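Local coordinates for protein GTP-sensing transcriptional pleiotropic repressor CodY (Clostridioides difficile, PDB 5N0L) that senses nutrient supply by binding isoleucine in its GAF domain and, as a pleiotropic regulator, probably represses transcription in response, at residues P105-H108 against G109-Q112; G124-L127 against G128-V131; L132-S136 against N137-D141. All coordinates share one frame; numbering follows the deposited sequence.

How the interactions relate
Isoleucine is touched by all three contacts, which follow one another along the chain of a single GAF domain. Interaction 1 is the turn before strand 114-122, and its Glu107 bonds the ligand amino group. Interaction 3 takes in the last part of strand 125-134 and the loop after it, about 15 Å from interaction 1 between centres, and packs Ser133 on the same ligand. The two also touch directly, Gln112 OE1 lying 3.7 Å from Tyr135 CE1. Interaction 2 covers the first seven residues of strand 125-134 and the glycine before them, and runs straight into interaction 3; its centre is about 23 Å from that of interaction 1, but its Val131 touches the isoleucine.

Interaction 1 of 3, residues P105-H108 against G109-Q112; sequences PEEH and GRLQ. With ILE (isoleucine), chain G.
Glu107 and Arg110 pair side-on across a tight turn, the guanidinium offering NE and NH1 to the two carboxylate oxygens. Arg110 NE bonds Glu107 OE1 at 2.7 Å, and Arg110 NH1 reaches Glu107 OE2 at 2.9 Å, both nearly straight. The oxygens lie in the guanidinium plane, yet the carboxylate is turned, its plane 41° from that of its partner, and both oxygens are approached from above it. A bend at chi3 (-73°) folds the arginine back over the turn. In the backbone, Arg110 N donates to Glu107 O at 2.8 Å, closing a type I beta turn. Leu111 divides its two methyls: CD2 packs on Glu107 O, and CD1 lies obliquely 3.8 Å from His108 ND1.

Glu107 OE1 is shared further. The amino N of the bound isoleucine donates to it at 2.9 Å, and a water links it to Arg110 O. Outside the turn, Tyr81 OH bonds Glu107 OE2. With donors on both oxygens, the carboxylate is fixed in rotation and would offer negative charge to the ligand's amino group; the bond accepted by OE1 is consistent with an oriented anionic partner for the amino acid.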
loop_
_atom_site.group_PDB
_atom_site.type_symbol
_atom_site.label_atom_id
_atom_site.label_comp_id
_atom_site.label_asym_id
_atom_site.label_seq_id
_atom_site.Cartn_x
_atom_site.Cartn_y
_atom_site.Cartn_z
ATOM N N PRO A 105 -17.162 11.672 33.142
ATOM C CA PRO A 105 -17.555 12.421 34.339
ATOM C C PRO A 105 -18.167 13.785 34.195
ATOM O O PRO A 105 -18.632 14.318 35.207
ATOM C CB PRO A 105 -16.255 12.519 35.134
ATOM C CG PRO A 105 -15.555 11.316 34.827
ATOM C CD PRO A 105 -15.852 11.028 33.383
ATOM N N GLU A 106 -18.188 14.330 32.972
ATOM C CA GLU A 106 -18.700 15.643 32.719
ATOM C C GLU A 106 -20.092 15.637 32.153
ATOM O O GLU A 106 -20.540 16.611 31.494
ATOM C CB GLU A 106 -17.774 16.372 31.686
ATOM C CG GLU A 106 -16.313 16.461 32.059
ATOM C CD GLU A 106 -16.174 16.967 33.457
ATOM O OE1 GLU A 106 -16.701 18.084 33.718
ATOM O OE2 GLU A 106 -15.599 16.227 34.301
ATOM N N GLU A 107 -20.832 14.571 32.391
ATOM C CA GLU A 107 -22.093 14.496 31.739
ATOM C C GLU A 107 -23.276 14.967 32.554
ATOM O O GLU A 107 -24.460 14.580 32.201
ATOM C CB GLU A 107 -22.341 13.039 31.262
ATOM C CG GLU A 107 -21.403 12.597 30.188
ATOM C CD GLU A 107 -21.391 13.500 28.980
ATOM O OE1 GLU A 107 -22.485 13.603 28.373
ATOM O OE2 GLU A 107 -20.273 14.115 28.652
ATOM N N HIS A 108 -23.062 15.835 33.544
ATOM C CA HIS A 108 -24.105 16.122 34.561
ATOM C C HIS A 108 -25.504 16.659 34.090
ATOM O O HIS A 108 -26.559 16.383 34.777
ATOM C CB HIS A 108 -23.564 16.904 35.774
ATOM C CG HIS A 108 -23.811 16.193 37.075
ATOM N ND1 HIS A 108 -25.083 15.819 37.486
ATOM C CD2 HIS A 108 -22.957 15.708 38.015
ATOM C CE1 HIS A 108 -25.005 15.161 38.632
ATOM N NE2 HIS A 108 -23.728 15.090 38.980
ATOM N N GLY A 109 -25.585 17.367 32.952
ATOM C CA GLY A 109 -26.972 17.653 32.404
ATOM C C GLY A 109 -27.559 16.609 31.418
ATOM O O GLY A 109 -28.612 16.844 30.804
ATOM N N ARG A 110 -26.887 15.467 31.230
ATOM C CA ARG A 110 -27.185 14.582 30.079
ATOM C C ARG A 110 -27.334 13.143 30.590
ATOM O O ARG A 110 -26.996 12.188 29.906
ATOM C CB ARG A 110 -26.064 14.664 29.023
ATOM C CG ARG A 110 -25.911 16.038 28.397
ATOM C CD ARG A 110 -24.905 16.075 27.262
ATOM N NE ARG A 110 -23.475 15.978 27.647
ATOM C CZ ARG A 110 -22.588 16.981 27.622
ATOM N NH1 ARG A 110 -21.332 16.743 27.941
ATOM N NH2 ARG A 110 -22.947 18.222 27.311
ATOM N N LEU A 111 -27.863 12.993 31.804
ATOM C CA LEU A 111 -27.826 11.691 32.489
ATOM C C LEU A 111 -28.981 10.858 32.044
ATOM O O LEU A 111 -28.951 9.646 32.317
ATOM C CB LEU A 111 -27.791 11.779 34.026
ATOM C CG LEU A 111 -26.539 12.565 34.553
ATOM C CD1 LEU A 111 -26.626 12.664 36.070
ATOM C CD2 LEU A 111 -25.250 11.869 34.101
ATOM N N GLN A 112 -29.954 11.478 31.371
ATOM C CA GLN A 112 -31.149 10.736 30.791
ATOM C C GLN A 112 -30.830 10.030 29.471
ATOM O O GLN A 112 -31.600 9.295 28.910
ATOM C CB GLN A 112 -32.393 11.600 30.604
ATOM C CG GLN A 112 -32.465 12.933 31.284
ATOM C CD GLN A 112 -31.905 14.028 30.382
ATOM O OE1 GLN A 112 -32.683 14.629 29.592
ATOM N NE2 GLN A 112 -30.546 14.285 30.467
HETATM N N ILE G . -21.445 14.021 25.684
HETATM C CA ILE G . -21.621 12.824 24.808
HETATM C C ILE G . -22.939 12.916 24.082
HETATM O O ILE G . -23.957 13.136 24.734
HETATM C CB ILE G . -21.518 11.556 25.629
HETATM C CG1 ILE G . -20.089 11.433 26.178
HETATM C CG2 ILE G . -21.734 10.355 24.771
HETATM C CD1 ILE G . -19.047 10.967 25.178
HETATM O OXT ILE G . -22.915 12.861 22.871
HETATM O O HOH W 1 -24.442 11.506 28.732
HETATM O O HOH W 2 -29.071 15.017 33.532
#

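Interaction 2 of 3, residues G124-L127 against G128-V131; sequences GQRL and GTLV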
loop_
_atom_site.group_PDB
_atom_site.type_symbol
_atom_site.label_atom_id
_atom_site.label_comp_id
_atom_site.label_asym_id
_atom_site.label_seq_id
_atom_site.Cartn_x
_atom_site.Cartn_y
_atom_site.Cartn_z
ATOM N N GLY A 124 -6.146 -8.277 16.602
ATOM C CA GLY A 124 -6.031 -8.425 18.077
ATOM C C GLY A 124 -5.623 -7.252 18.965
ATOM O O GLY A 124 -5.290 -7.466 20.137
ATOM N N GLN A 125 -5.681 -6.022 18.448
ATOM C CA GLN A 125 -5.243 -4.822 19.180
ATOM C C GLN A 125 -6.448 -3.911 19.387
ATOM O O GLN A 125 -7.319 -3.810 18.519
ATOM C CB GLN A 125 -4.236 -3.999 18.403
ATOM C CG GLN A 125 -3.002 -4.710 17.985
ATOM C CD GLN A 125 -2.180 -3.821 17.071
ATOM O OE1 GLN A 125 -1.980 -4.140 15.897
ATOM N NE2 GLN A 125 -1.792 -2.660 17.574
ATOM N N ARG A 126 -6.473 -3.201 20.503
ATOM C CA ARG A 126 -7.493 -2.186 20.751
ATOM C C ARG A 126 -6.997 -0.858 20.031
ATOM O O ARG A 126 -6.054 -0.225 20.481
ATOM C CB ARG A 126 -7.624 -1.956 22.213
ATOM C CG ARG A 126 -8.546 -0.824 22.686
ATOM C CD ARG A 126 -10.023 -1.087 22.270
ATOM N NE ARG A 126 -10.972 -0.142 22.743
ATOM C CZ ARG A 126 -11.486 -0.123 23.986
ATOM N NH1 ARG A 126 -11.175 -1.020 24.884
ATOM N NH2 ARG A 126 -12.377 0.786 24.323
ATOM N N LEU A 127 -7.666 -0.554 18.932
ATOM C CA LEU A 127 -7.365 0.571 18.056
ATOM C C LEU A 127 -8.134 1.815 18.315
ATOM O O LEU A 127 -7.758 2.893 17.866
ATOM C CB LEU A 127 -7.497 0.150 16.609
ATOM C CG LEU A 127 -6.590 -0.972 16.138
ATOM C CD1 LEU A 127 -6.886 -1.370 14.690
ATOM C CD2 LEU A 127 -5.142 -0.634 16.326
ATOM N N GLY A 128 -9.280 1.692 18.990
ATOM C CA GLY A 128 -10.103 2.826 19.234
ATOM C C GLY A 128 -11.469 2.383 19.852
ATOM O O GLY A 128 -11.548 1.233 20.372
ATOM N N THR A 129 -12.406 3.294 19.809
ATOM C CA THR A 129 -13.739 3.131 20.445
ATOM C C THR A 129 -14.783 3.808 19.650
ATOM O O THR A 129 -14.620 4.857 19.093
ATOM C CB THR A 129 -13.693 3.694 21.906
ATOM O OG1 THR A 129 -12.580 3.161 22.637
ATOM C CG2 THR A 129 -14.922 3.340 22.734
ATOM N N LEU A 130 -15.955 3.129 19.520
ATOM C CA LEU A 130 -17.100 3.692 18.895
ATOM C C LEU A 130 -18.058 4.006 20.060
ATOM O O LEU A 130 -18.356 3.131 20.896
ATOM C CB LEU A 130 -17.712 2.690 17.891
ATOM C CG LEU A 130 -18.979 3.129 17.259
ATOM C CD1 LEU A 130 -18.928 4.219 16.222
ATOM C CD2 LEU A 130 -19.635 1.891 16.524
ATOM N N VAL A 131 -18.524 5.230 20.131
ATOM C CA VAL A 131 -19.426 5.752 21.160
ATOM C C VAL A 131 -20.686 6.279 20.508
ATOM O O VAL A 131 -20.696 7.019 19.503
ATOM C CB VAL A 131 -18.771 6.869 22.015
ATOM C CG1 VAL A 131 -19.741 7.325 23.072
ATOM C CG2 VAL A 131 -17.514 6.380 22.666
#
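A classic beta bulge interrupts strand 125-134 where it pairs with strand 114-122 in a hairpin: Leu127 and Gly128 both face Ile120. Across this irregularity Arg126 reaches forward along its own strand, and the short segments 125-127 and 128-131 run at 54° to each other, so the strand bends sharply here.

The arginine does the touching with one edge of its guanidinium. Arg126 NE donates to Gly128 O at 2.8 Å, with an N-H...O angle of 152°, while the neighbouring Arg126 NH2 donates to Thr129 OG1 at 2.9 Å. Both acceptors lie near the guanidinium plane, but the NE approaches the glycine carbonyl from above the carbonyl plane. The side chain leaves the backbone with CG opposite the amide N (chi1 174°) and then turns at chi2, which carries its head over the bulge toward the threonine. There Arg126 NH2 also has the methyl Thr129 CG2 at 3.9 Å.

The head of Arg126 has further partners beyond the strand: NH1 donates to Ile88 O, and NH2 also donates to Val85 O. Pro119 and Leu121 of strand 114-122 touch the same side chain, while Thr129 packs on Val117. Four oxygens, three of them backbone carbonyls, therefore receive bonds from a single guanidinium. The cation is met by neutral acceptors whose dipoles would probably stabilise it; together they hold its plane against rotation and tie the bulged strand to the end of helix 79-85 and the chain that follows.

Interaction 3 of 3, residues L132-S136 against N137-D141; sequences LSRYS and NSFND. With ILE (isoleucine), chain G.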
loop_
_atom_site.group_PDB
_atom_site.type_symbol
_atom_site.label_atom_id
_atom_site.label_comp_id
_atom_site.label_asym_id
_atom_site.label_seq_id
_atom_site.Cartn_x
_atom_site.Cartn_y
_atom_site.Cartn_z
ATOM N N LEU A 132 -21.858 5.745 20.975
ATOM C CA LEU A 132 -23.111 6.063 20.387
ATOM C C LEU A 132 -24.022 6.492 21.506
ATOM O O LEU A 132 -23.981 5.900 22.580
ATOM C CB LEU A 132 -23.759 4.848 19.693
ATOM C CG LEU A 132 -22.868 4.257 18.615
ATOM C CD1 LEU A 132 -22.664 2.821 18.924
ATOM C CD2 LEU A 132 -23.386 4.395 17.225
ATOM N N SER A 133 -24.746 7.588 21.294
ATOM C CA SER A 133 -25.536 8.170 22.364
ATOM C C SER A 133 -26.788 8.850 21.910
ATOM O O SER A 133 -26.794 9.491 20.897
ATOM C CB SER A 133 -24.693 9.108 23.177
ATOM O OG SER A 133 -25.348 9.663 24.297
ATOM N N ARG A 134 -27.934 8.616 22.614
ATOM C CA ARG A 134 -29.180 9.195 22.205
ATOM C C ARG A 134 -30.154 9.287 23.394
ATOM O O ARG A 134 -29.979 8.650 24.452
ATOM C CB ARG A 134 -29.795 8.423 21.016
ATOM C CG ARG A 134 -30.329 7.046 21.512
ATOM C CD ARG A 134 -30.735 6.285 20.307
ATOM N NE ARG A 134 -31.385 4.959 20.638
ATOM C CZ ARG A 134 -31.592 4.022 19.730
ATOM N NH1 ARG A 134 -31.296 4.176 18.454
ATOM N NH2 ARG A 134 -32.270 2.857 20.126
ATOM N N TYR A 135 -31.133 10.113 23.236
ATOM C CA TYR A 135 -32.175 10.332 24.237
ATOM C C TYR A 135 -33.280 9.247 23.952
ATOM O O TYR A 135 -33.343 8.684 22.881
ATOM C CB TYR A 135 -32.873 11.663 24.101
ATOM C CG TYR A 135 -31.907 12.878 24.546
ATOM C CD1 TYR A 135 -31.796 13.168 25.858
ATOM C CD2 TYR A 135 -31.185 13.540 23.631
ATOM C CE1 TYR A 135 -30.951 14.149 26.353
ATOM C CE2 TYR A 135 -30.356 14.566 24.068
ATOM C CZ TYR A 135 -30.214 14.833 25.407
ATOM O OH TYR A 135 -29.354 15.838 25.866
ATOM N N SER A 136 -34.019 9.057 25.007
ATOM C CA SER A 136 -35.448 8.456 24.932
ATOM C C SER A 136 -35.447 6.926 24.773
ATOM O O SER A 136 -36.185 6.254 25.507
ATOM C CB SER A 136 -36.277 9.161 23.860
ATOM O OG SER A 136 -37.706 8.829 23.867
ATOM N N ASN A 137 -34.766 6.379 23.821
ATOM C CA ASN A 137 -34.722 4.931 23.502
ATOM C C ASN A 137 -33.463 4.223 23.845
ATOM O O ASN A 137 -32.390 4.474 23.248
ATOM C CB ASN A 137 -35.113 4.709 22.028
ATOM C CG ASN A 137 -36.605 5.113 21.750
ATOM O OD1 ASN A 137 -37.563 4.565 22.383
ATOM N ND2 ASN A 137 -36.806 6.041 20.793
ATOM N N SER A 138 -33.555 3.165 24.646
ATOM C CA SER A 138 -32.468 2.281 24.806
ATOM C C SER A 138 -32.109 1.564 23.502
ATOM O O SER A 138 -32.944 1.456 22.561
ATOM C CB SER A 138 -32.809 1.267 25.885
ATOM O OG SER A 138 -34.065 0.664 25.489
ATOM N N PHE A 139 -30.867 1.116 23.380
ATOM C CA PHE A 139 -30.392 0.339 22.253
ATOM C C PHE A 139 -30.832 -1.093 22.470
ATOM O O PHE A 139 -30.866 -1.567 23.575
ATOM C CB PHE A 139 -28.898 0.439 22.184
ATOM C CG PHE A 139 -28.436 1.871 21.824
ATOM C CD1 PHE A 139 -28.468 2.267 20.562
ATOM C CD2 PHE A 139 -28.028 2.763 22.794
ATOM C CE1 PHE A 139 -28.026 3.570 20.148
ATOM C CE2 PHE A 139 -27.582 4.065 22.395
ATOM C CZ PHE A 139 -27.612 4.445 21.086
ATOM N N ASN A 140 -31.158 -1.753 21.393
ATOM C CA ASN A 140 -31.543 -3.202 21.490
ATOM C C ASN A 140 -30.484 -4.020 20.794
ATOM O O ASN A 140 -29.423 -3.488 20.278
ATOM C CB ASN A 140 -32.975 -3.267 20.953
ATOM C CG ASN A 140 -33.084 -2.983 19.465
ATOM O OD1 ASN A 140 -32.176 -3.346 18.646
ATOM N ND2 ASN A 140 -34.199 -2.325 19.068
ATOM N N ASP A 141 -30.605 -5.321 20.727
ATOM C CA ASP A 141 -29.593 -6.186 20.165
ATOM C C ASP A 141 -29.367 -5.968 18.673
ATOM O O ASP A 141 -28.273 -6.291 18.190
ATOM C CB ASP A 141 -29.942 -7.703 20.408
ATOM C CG ASP A 141 -29.774 -8.124 21.859
ATOM O OD1 ASP A 141 -29.253 -7.313 22.660
ATOM O OD2 ASP A 141 -30.188 -9.283 22.230
HETATM N N ILE G . -21.445 14.021 25.684
HETATM C CA ILE G . -21.621 12.824 24.808
HETATM C C ILE G . -22.939 12.916 24.082
HETATM O O ILE G . -23.957 13.136 24.734
HETATM C CB ILE G . -21.518 11.556 25.629
HETATM C CG1 ILE G . -20.089 11.433 26.178
HETATM C CG2 ILE G . -21.734 10.355 24.771
HETATM C CD1 ILE G . -19.047 10.967 25.178
HETATM O OXT ILE G . -22.915 12.861 22.871
HETATM O O HOH W 3 -38.916 6.500 23.593
#
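Leu132 opens the contact with its CB 4.1 Å from Phe139 CZ, an apolar touch between the strand and the loop that folds back beside it. At Ser133 the chain turns its side chain to the other side, where CB packs 3.6 Å from CG2 of the bound isoleucine; its hydroxyl is engaged by Thr115 OG1.

Arg134 carries most of the interaction. Its CG sits between the backbone N and carbonyl carbon (chi1 72°), and from there the chain runs extended to NE, laying the guanidinium over the Phe139 ring. The planes are 18° apart and the centres 4.1 Å, an off-centre cation-pi stack with Phe139 CE1 beneath the arginine head. The edge is used as well: Arg134 NE donates almost straight to Asn137 O at 2.8 Å, and Arg134 NH2 donates to Ser138 O at 2.9 Å from above the carbonyl plane. Arg134 NH1 donates to Leu40 O.

At Tyr135 the carbonyl O accepts Asn137 N at 2.9 Å, closing a classic gamma turn centred on Ser136, while the hydroxyl bonds Asp63. A water donates to Asn137 OD1 at 2.7 Å.

Such a link is a strand-to-helix connection of the GAF fold: the Arg134-Phe139 stack and two carbonyl bonds join strand 125-134 to the loop leading into helix 141-158, whose N-cap is Asn140, while Ser133 lines the isoleucine pocket.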